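Local structure of precorrin-6y methylase (Rhodobacter capsulatus, 3NJR) at residues A[31-36]-A[93-98]; A[58-63]-A[118-123]; A[79-84]-A[105-110]. The protein probably methylates a precorrin intermediate with S-adenosylmethionine on the route to cobalamin, this chain being its C-terminal methyltransferase domain. All coordinates share one frame; numbering follows the deposited sequence.

Interaction 1 (A[31-36]-A[93-98]); sequences AFAHDG and IQKNID
Two hydrogen bonds tie the side-chain amide of N96 to the backbone of A33 and carry most of this contact. OD1 of N96 accepts from A33 N at 3.0 Å; the donor lies in the carbonyl plane on a lone pair, although the N-H points somewhat off line (137°). ND2 of N96 gives the straighter bond, 166°, to A33 O at 3.1 Å, again on a lone pair. With both ends of the amide gripped by one residue, its flip is settled, and ND2 also bonds weakly to S66 O. This is an extended loop leading toward helix 41-51, pinned by an asparagine of helix 87-99, the helix of a Rossmann-type beta-alpha-beta unit. A33 CB meets K95 CB at 4.0 Å, and the lysine chain then runs away from the loop. F32 CA rests 3.4 Å from N96 OD1, while the phenyl ring, with CG anti to the carbonyl carbon (chi1 -45°), packs against S68, V71 and E72 of helix 68-75. Within the loop, H34 ND1 donates to F32 O at 3.1 Å, approaching from above the carbonyl plane. A salt bridge from D35 OD2 to R89 NE links the loop to helix 87-99 a second time.

Interaction 2 (A[58-63]-A[118-123]); sequences LLWDIG and ADLPLP. With SAH (S-adenosyl-L-homocysteine), chain C.
A chi1 of -80° sets W60 CG anti to the carbonyl carbon, and a chi2 near 5° turns the indole so that P123 lies over one face and L120 over the other. On L58, CG is anti to the backbone N, which carries CD2 to within 3.7 Å of L122 O. P123 makes a CH-pi contact: its CD sits 3.6 Å from the centroid of the six-membered ring of W60, only 17° off the normal. L120 CD1 is displaced toward the rim of the opposite face, and L120 CB comes 3.7 Å from W60 CZ2. At the indole edge W60 NE1 gives a weak, bent hydrogen bond to P121 O, 3.0 Å long. L122 CD2 approaches W60 CH2 obliquely at 3.9 Å. Just past the strand, G63, in the glycine-rich turn that lines the cofactor pocket as in class I methyltransferases, brings its CA 3.2 Å from SAH N3. Strand 58-62 runs between strands 79-84 and 125-128 in the sheet, with L59 facing W73 of helix 68-75, while loop 118-123 leads into strand 125-128 and sets L120 against I81 and I83.

Interaction 3 (A[79-84]-A[105-110]); sequences RAITIE and RMRAVQ. With SAH (S-adenosyl-L-homocysteine), chain C.
The guanidinium of R107 has I81 CG1 over one face, the two side chains lying side by side and pointing the same way, with R107 NH1 4.0 Å from I81 CD1. R79 and R105 cross at about a right angle, their guanidinium planes 42° apart; R105 NH1 meets the aliphatic CG of R79 at 3.7 Å, obliquely to its own plane, and R79 NE is hydrogen-bonded to G56 O. The carboxylate of E84 is the third flat group, and both its oxygens hold the ribose of SAH: O3' donates to OE1 and O2' to OE2, each at 2.7 Å. CG of E84 is anti to the backbone N (chi1 167°) and the chain bends at chi2, which swings the acid away from strand 106-110 toward the ligand. G65 N also donates to OE1 and R86 N to OE2, so backbone amides fix the rotation of the group. Five backbone hydrogen bonds join the parallel strands, T82 N to R107 O being 2.9 Å and V109 N to T82 O nearly straight (179°). I81 CG2 and V109 CG2 touch at 3.8 Å on the face that L120 covers. On the other face M106 CE lies 3.9 Å from T82 OG1, whose hydrogen-bond partner is S70 OG, and A80 packs on S70 and C74; helices 68-75 and 87-99 line that side. Together with helix 87-99 the strands form a beta-alpha-beta crossover with 106-110 outermost in this chain's sheet. An acidic residue at the end of the second strand, gripping both ribose hydroxyls, is a hallmark of Rossmann-like class I SAM-dependent methyltransferases.

How the interactions relate
From the N terminus, the loop 31-36 comes first, and its contact with helix 87-99 closes the loop of interaction 1 around strands 58-62 and 79-84. Strand 58-62 starts inside that loop but finds its partner 118-123 beyond it, so interactions 1 and 2 cross. Interaction 3 crosses interaction 1 as well, and is nested wholly within the loop closed by interaction 2. I97 and I93 of the helix pack on M106, A108 and E84, joining interactions 1 and 3, whereas L59 pairs with strand 79-84 and L120 meets I83 and R107, joining interactions 2 and 3. These last two both touch SAH.

Interaction 1 (A[31-36]-A[93-98])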
# COMPACT_ATOMS: atom_id res chain seq x y z
N ALA A 31 -6.89 3.84 26.85
CA ALA A 31 -8.16 3.91 27.57
C ALA A 31 -8.64 2.51 28.02
O ALA A 31 -9.74 2.35 28.56
CB ALA A 31 -9.22 4.62 26.73
N PHE A 32 -7.79 1.50 27.80
CA PHE A 32 -8.13 0.11 28.05
C PHE A 32 -6.97 -0.60 28.72
O PHE A 32 -5.80 -0.44 28.32
CB PHE A 32 -8.44 -0.64 26.74
CG PHE A 32 -9.33 0.10 25.78
CD1 PHE A 32 -10.70 -0.16 25.74
CD2 PHE A 32 -8.80 1.03 24.88
CE1 PHE A 32 -11.54 0.53 24.85
CE2 PHE A 32 -9.62 1.72 23.98
CZ PHE A 32 -10.99 1.47 23.97
N ALA A 33 -7.28 -1.39 29.75
CA ALA A 33 -6.41 -2.44 30.24
C ALA A 33 -6.20 -3.43 29.09
O ALA A 33 -7.16 -3.93 28.51
CB ALA A 33 -7.07 -3.13 31.39
N HIS A 34 -4.94 -3.69 28.73
CA HIS A 34 -4.64 -4.66 27.70
C HIS A 34 -3.26 -5.19 27.97
O HIS A 34 -2.55 -4.66 28.84
CB HIS A 34 -4.69 -4.02 26.31
CG HIS A 34 -3.62 -3.01 26.08
ND1 HIS A 34 -3.78 -1.67 26.37
CD2 HIS A 34 -2.36 -3.14 25.59
CE1 HIS A 34 -2.67 -1.02 26.07
NE2 HIS A 34 -1.79 -1.89 25.60
N ASP A 35 -2.85 -6.20 27.21
CA ASP A 35 -1.59 -6.88 27.47
C ASP A 35 -0.61 -6.82 26.31
O ASP A 35 0.44 -7.44 26.36
CB ASP A 35 -1.83 -8.35 27.89
CG ASP A 35 -2.39 -9.23 26.76
OD1 ASP A 35 -2.65 -8.75 25.62
OD2 ASP A 35 -2.58 -10.44 27.02
N GLY A 36 -0.97 -6.08 25.27
CA GLY A 36 -0.19 -6.11 24.02
C GLY A 36 -0.94 -6.65 22.81
O GLY A 36 -0.53 -6.40 21.68
N ILE A 93 -10.31 -7.82 30.27
CA ILE A 93 -11.71 -7.63 29.87
C ILE A 93 -12.51 -7.23 31.10
O ILE A 93 -13.35 -6.33 31.05
CB ILE A 93 -12.37 -8.91 29.29
CG1 ILE A 93 -11.56 -9.47 28.12
CG2 ILE A 93 -13.83 -8.65 28.91
CD1 ILE A 93 -11.98 -10.84 27.70
N GLN A 94 -12.23 -7.89 32.22
CA GLN A 94 -12.99 -7.63 33.42
C GLN A 94 -12.75 -6.22 33.92
O GLN A 94 -13.69 -5.55 34.36
CB GLN A 94 -12.66 -8.66 34.50
CG GLN A 94 -13.88 -9.03 35.29
CD GLN A 94 -14.84 -9.88 34.47
OE1 GLN A 94 -15.94 -9.44 34.11
NE2 GLN A 94 -14.40 -11.12 34.15
N LYS A 95 -11.50 -5.76 33.85
CA LYS A 95 -11.15 -4.42 34.28
C LYS A 95 -11.87 -3.36 33.44
O LYS A 95 -12.34 -2.35 33.98
CB LYS A 95 -9.65 -4.21 34.24
CG LYS A 95 -8.93 -5.08 35.25
CD LYS A 95 -7.43 -4.88 35.23
CE LYS A 95 -6.77 -5.72 36.32
NZ LYS A 95 -5.28 -5.66 36.19
N ASN A 96 -12.00 -3.63 32.14
CA ASN A 96 -12.64 -2.68 31.23
C ASN A 96 -14.13 -2.65 31.44
O ASN A 96 -14.75 -1.61 31.29
CB ASN A 96 -12.30 -3.03 29.79
CG ASN A 96 -10.84 -2.83 29.48
OD1 ASN A 96 -10.28 -1.80 29.82
ND2 ASN A 96 -10.22 -3.81 28.84
N ILE A 97 -14.70 -3.80 31.79
CA ILE A 97 -16.08 -3.85 32.21
C ILE A 97 -16.22 -2.95 33.46
O ILE A 97 -17.02 -2.00 33.45
CB ILE A 97 -16.59 -5.31 32.44
CG1 ILE A 97 -16.68 -6.07 31.10
CG2 ILE A 97 -17.94 -5.33 33.10
CD1 ILE A 97 -16.89 -7.60 31.23
N ASP A 98 -15.40 -3.21 34.49
CA ASP A 98 -15.37 -2.38 35.73
C ASP A 98 -15.21 -0.89 35.45
O ASP A 98 -16.08 -0.10 35.81
CB ASP A 98 -14.23 -2.80 36.67
CG ASP A 98 -14.48 -4.13 37.38
OD1 ASP A 98 -15.48 -4.85 37.09
OD2 ASP A 98 -13.64 -4.45 38.25

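Interaction 2 (A[58-63]-A[118-123])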
# COMPACT_ATOMS: atom_id res chain seq x y z
N LEU A 58 -27.27 -6.76 20.37
CA LEU A 58 -26.33 -7.68 21.04
C LEU A 58 -25.18 -8.03 20.12
O LEU A 58 -25.39 -8.30 18.93
CB LEU A 58 -27.05 -8.95 21.54
CG LEU A 58 -26.27 -10.10 22.18
CD1 LEU A 58 -25.58 -9.75 23.49
CD2 LEU A 58 -27.17 -11.28 22.41
N LEU A 59 -23.96 -8.05 20.68
CA LEU A 59 -22.75 -8.48 19.97
C LEU A 59 -22.10 -9.77 20.53
O LEU A 59 -21.85 -9.90 21.74
CB LEU A 59 -21.70 -7.35 19.94
CG LEU A 59 -20.34 -7.64 19.27
CD1 LEU A 59 -20.40 -7.62 17.75
CD2 LEU A 59 -19.23 -6.73 19.77
N TRP A 60 -21.81 -10.72 19.65
CA TRP A 60 -20.87 -11.78 19.98
C TRP A 60 -19.51 -11.28 19.55
O TRP A 60 -19.31 -11.00 18.38
CB TRP A 60 -21.22 -13.08 19.23
CG TRP A 60 -22.33 -13.87 19.86
CD1 TRP A 60 -23.09 -13.51 20.93
CD2 TRP A 60 -22.81 -15.15 19.44
NE1 TRP A 60 -24.00 -14.48 21.21
CE2 TRP A 60 -23.87 -15.50 20.31
CE3 TRP A 60 -22.47 -16.03 18.40
CZ2 TRP A 60 -24.58 -16.71 20.18
CZ3 TRP A 60 -23.18 -17.22 18.27
CH2 TRP A 60 -24.22 -17.55 19.16
N ASP A 61 -18.58 -11.16 20.48
CA ASP A 61 -17.21 -10.76 20.15
C ASP A 61 -16.31 -11.97 20.35
O ASP A 61 -15.93 -12.30 21.47
CB ASP A 61 -16.76 -9.57 21.04
CG ASP A 61 -15.26 -9.19 20.87
OD1 ASP A 61 -14.51 -9.85 20.09
OD2 ASP A 61 -14.83 -8.20 21.54
N ILE A 62 -15.98 -12.65 19.26
CA ILE A 62 -15.12 -13.82 19.34
C ILE A 62 -13.65 -13.42 19.27
O ILE A 62 -13.24 -12.70 18.36
CB ILE A 62 -15.47 -14.87 18.28
CG1 ILE A 62 -16.88 -15.41 18.52
CG2 ILE A 62 -14.44 -16.00 18.30
CD1 ILE A 62 -17.64 -15.73 17.27
N GLY A 63 -12.87 -13.86 20.25
CA GLY A 63 -11.46 -13.52 20.30
C GLY A 63 -11.25 -12.21 21.03
O GLY A 63 -10.43 -11.38 20.62
N ALA A 118 -22.40 -21.96 22.39
CA ALA A 118 -23.54 -22.89 22.28
C ALA A 118 -24.75 -22.56 23.15
O ALA A 118 -25.88 -22.76 22.70
CB ALA A 118 -23.10 -24.34 22.54
N ASP A 119 -24.53 -22.10 24.37
CA ASP A 119 -25.67 -21.72 25.22
C ASP A 119 -25.96 -20.21 25.26
O ASP A 119 -26.75 -19.74 26.09
CB ASP A 119 -25.55 -22.28 26.65
CG ASP A 119 -24.27 -21.81 27.37
OD1 ASP A 119 -23.42 -21.12 26.73
OD2 ASP A 119 -24.12 -22.16 28.58
N LEU A 120 -25.33 -19.43 24.39
CA LEU A 120 -25.51 -18.00 24.40
C LEU A 120 -26.75 -17.65 23.60
O LEU A 120 -27.10 -18.36 22.66
CB LEU A 120 -24.28 -17.30 23.85
CG LEU A 120 -22.98 -17.61 24.58
CD1 LEU A 120 -21.83 -16.84 23.95
CD2 LEU A 120 -23.11 -17.30 26.05
N PRO A 121 -27.43 -16.55 23.98
CA PRO A 121 -28.53 -16.07 23.14
C PRO A 121 -27.99 -15.59 21.80
O PRO A 121 -26.86 -15.09 21.76
CB PRO A 121 -29.10 -14.89 23.93
CG PRO A 121 -27.98 -14.46 24.86
CD PRO A 121 -27.22 -15.72 25.18
N LEU A 122 -28.77 -15.72 20.73
CA LEU A 122 -28.33 -15.30 19.40
C LEU A 122 -28.16 -13.76 19.26
O LEU A 122 -29.00 -12.99 19.72
CB LEU A 122 -29.26 -15.85 18.31
CG LEU A 122 -29.28 -17.38 18.10
CD1 LEU A 122 -30.30 -17.79 17.02
CD2 LEU A 122 -27.90 -17.97 17.79
N PRO A 123 -27.06 -13.32 18.62
CA PRO A 123 -26.76 -11.90 18.63
C PRO A 123 -27.42 -11.20 17.46
O PRO A 123 -27.93 -11.89 16.58
CB PRO A 123 -25.26 -11.90 18.41
CG PRO A 123 -25.06 -13.08 17.46
CD PRO A 123 -25.98 -14.11 18.00
N SAH C . -10.19 -7.72 19.36
CA SAH C . -9.09 -7.84 20.36
CB SAH C . -7.77 -8.15 19.64
CG SAH C . -7.16 -9.48 20.09
SD SAH C . -7.28 -10.69 18.80
C SAH C . -8.99 -6.58 21.19
O SAH C . -8.50 -6.56 22.31
OXT SAH C . -9.42 -5.51 20.78
C5' SAH C . -6.47 -12.13 19.46
C4' SAH C . -7.21 -12.80 20.62
O4' SAH C . -8.15 -13.80 20.20
C3' SAH C . -6.22 -13.50 21.55
O3' SAH C . -6.31 -12.93 22.85
C2' SAH C . -6.64 -14.96 21.60
O2' SAH C . -6.55 -15.54 22.91
C1' SAH C . -8.09 -14.92 21.11
N9 SAH C . -8.49 -16.24 20.54
C8 SAH C . -7.70 -17.08 19.82
N7 SAH C . -8.36 -18.21 19.47
C5 SAH C . -9.61 -18.11 19.97
C6 SAH C . -10.83 -18.96 19.96
N6 SAH C . -10.81 -20.15 19.32
N1 SAH C . -11.95 -18.51 20.59
C2 SAH C . -11.96 -17.32 21.22
N3 SAH C . -10.88 -16.50 21.27
C4 SAH C . -9.70 -16.83 20.67

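Interaction 3 (A[79-84]-A[105-110])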
# COMPACT_ATOMS: atom_id res chain seq x y z
N ARG A 79 -25.20 -4.08 23.77
CA ARG A 79 -24.81 -5.07 24.79
C ARG A 79 -23.89 -6.09 24.10
O ARG A 79 -23.96 -6.27 22.89
CB ARG A 79 -26.03 -5.79 25.36
CG ARG A 79 -27.15 -4.90 25.88
CD ARG A 79 -28.38 -5.73 26.24
NE ARG A 79 -29.12 -6.14 25.04
CZ ARG A 79 -29.41 -7.40 24.69
NH1 ARG A 79 -29.06 -8.42 25.48
NH2 ARG A 79 -30.08 -7.65 23.57
N ALA A 80 -23.01 -6.76 24.86
CA ALA A 80 -22.06 -7.69 24.27
C ALA A 80 -21.72 -8.87 25.17
O ALA A 80 -21.68 -8.72 26.40
CB ALA A 80 -20.79 -6.98 23.90
N ILE A 81 -21.49 -10.02 24.55
CA ILE A 81 -20.84 -11.16 25.21
C ILE A 81 -19.47 -11.35 24.57
O ILE A 81 -19.36 -11.44 23.34
CB ILE A 81 -21.67 -12.47 25.07
CG1 ILE A 81 -23.00 -12.34 25.80
CG2 ILE A 81 -20.89 -13.66 25.60
CD1 ILE A 81 -24.05 -13.26 25.30
N THR A 82 -18.43 -11.41 25.39
CA THR A 82 -17.04 -11.40 24.92
C THR A 82 -16.36 -12.71 25.25
O THR A 82 -16.21 -13.03 26.41
CB THR A 82 -16.27 -10.22 25.58
OG1 THR A 82 -17.00 -9.01 25.37
CG2 THR A 82 -14.86 -10.07 25.01
N ILE A 83 -15.93 -13.44 24.23
CA ILE A 83 -15.41 -14.80 24.36
C ILE A 83 -13.90 -14.84 24.23
O ILE A 83 -13.37 -14.56 23.16
CB ILE A 83 -15.97 -15.69 23.21
CG1 ILE A 83 -17.36 -15.20 22.73
CG2 ILE A 83 -15.88 -17.20 23.55
CD1 ILE A 83 -18.49 -15.45 23.68
N GLU A 84 -13.19 -15.21 25.30
CA GLU A 84 -11.72 -15.31 25.30
C GLU A 84 -11.23 -16.53 26.14
O GLU A 84 -11.69 -16.72 27.28
CB GLU A 84 -11.13 -13.99 25.82
CG GLU A 84 -9.64 -13.97 26.19
CD GLU A 84 -8.70 -14.32 25.02
OE1 GLU A 84 -8.70 -13.61 23.99
OE2 GLU A 84 -7.96 -15.32 25.15
N ARG A 105 -24.38 -4.38 30.91
CA ARG A 105 -24.41 -4.43 29.45
C ARG A 105 -23.45 -5.48 28.84
O ARG A 105 -23.68 -5.96 27.73
CB ARG A 105 -24.02 -3.06 28.89
CG ARG A 105 -25.09 -2.01 28.94
CD ARG A 105 -24.58 -0.72 28.25
NE ARG A 105 -25.59 0.00 27.46
CZ ARG A 105 -26.83 -0.43 27.15
NH1 ARG A 105 -27.28 -1.61 27.55
NH2 ARG A 105 -27.63 0.35 26.43
N MET A 106 -22.37 -5.79 29.55
CA MET A 106 -21.27 -6.55 28.98
C MET A 106 -20.83 -7.73 29.85
O MET A 106 -20.55 -7.56 31.03
CB MET A 106 -20.11 -5.60 28.70
CG MET A 106 -18.81 -6.24 28.27
SD MET A 106 -17.78 -5.05 27.36
CE MET A 106 -16.16 -5.82 27.43
N ARG A 107 -20.78 -8.92 29.24
CA ARG A 107 -20.36 -10.17 29.90
C ARG A 107 -19.05 -10.74 29.36
O ARG A 107 -18.82 -10.77 28.16
CB ARG A 107 -21.41 -11.26 29.65
CG ARG A 107 -22.39 -11.53 30.73
CD ARG A 107 -23.45 -12.52 30.22
NE ARG A 107 -22.94 -13.90 30.11
CZ ARG A 107 -23.60 -14.90 29.52
NH1 ARG A 107 -24.79 -14.69 28.97
NH2 ARG A 107 -23.05 -16.12 29.48
N ALA A 108 -18.21 -11.28 30.23
CA ALA A 108 -17.09 -12.07 29.73
C ALA A 108 -17.37 -13.55 29.89
O ALA A 108 -17.89 -13.98 30.92
CB ALA A 108 -15.81 -11.70 30.43
N VAL A 109 -17.05 -14.32 28.86
CA VAL A 109 -17.10 -15.78 28.91
C VAL A 109 -15.69 -16.31 28.64
O VAL A 109 -15.12 -16.08 27.57
CB VAL A 109 -18.13 -16.37 27.89
CG1 VAL A 109 -18.00 -17.88 27.78
CG2 VAL A 109 -19.55 -16.01 28.27
N GLN A 110 -15.11 -16.98 29.63
CA GLN A 110 -13.83 -17.64 29.40
C GLN A 110 -14.06 -18.93 28.63
O GLN A 110 -14.74 -19.83 29.12
CB GLN A 110 -13.10 -17.93 30.71
CG GLN A 110 -11.91 -18.85 30.54
CD GLN A 110 -10.97 -18.82 31.71
OE1 GLN A 110 -9.83 -19.26 31.60
NE2 GLN A 110 -11.43 -18.28 32.84
N SAH C . -10.19 -7.72 19.36
CA SAH C . -9.09 -7.84 20.36
CB SAH C . -7.77 -8.15 19.64
CG SAH C . -7.16 -9.48 20.09
SD SAH C . -7.28 -10.69 18.80
C SAH C . -8.99 -6.58 21.19
O SAH C . -8.50 -6.56 22.31
OXT SAH C . -9.42 -5.51 20.78
C5' SAH C . -6.47 -12.13 19.46
C4' SAH C . -7.21 -12.80 20.62
O4' SAH C . -8.15 -13.80 20.20
C3' SAH C . -6.22 -13.50 21.55
O3' SAH C . -6.31 -12.93 22.85
C2' SAH C . -6.64 -14.96 21.60
O2' SAH C . -6.55 -15.54 22.91
C1' SAH C . -8.09 -14.92 21.11
N9 SAH C . -8.49 -16.24 20.54
C8 SAH C . -7.70 -17.08 19.82
N7 SAH C . -8.36 -18.21 19.47
C5 SAH C . -9.61 -18.11 19.97
C6 SAH C . -10.83 -18.96 19.96
N6 SAH C . -10.81 -20.15 19.32
N1 SAH C . -11.95 -18.51 20.59
C2 SAH C . -11.96 -17.32 21.22
N3 SAH C . -10.88 -16.50 21.27
C4 SAH C . -9.70 -16.83 20.67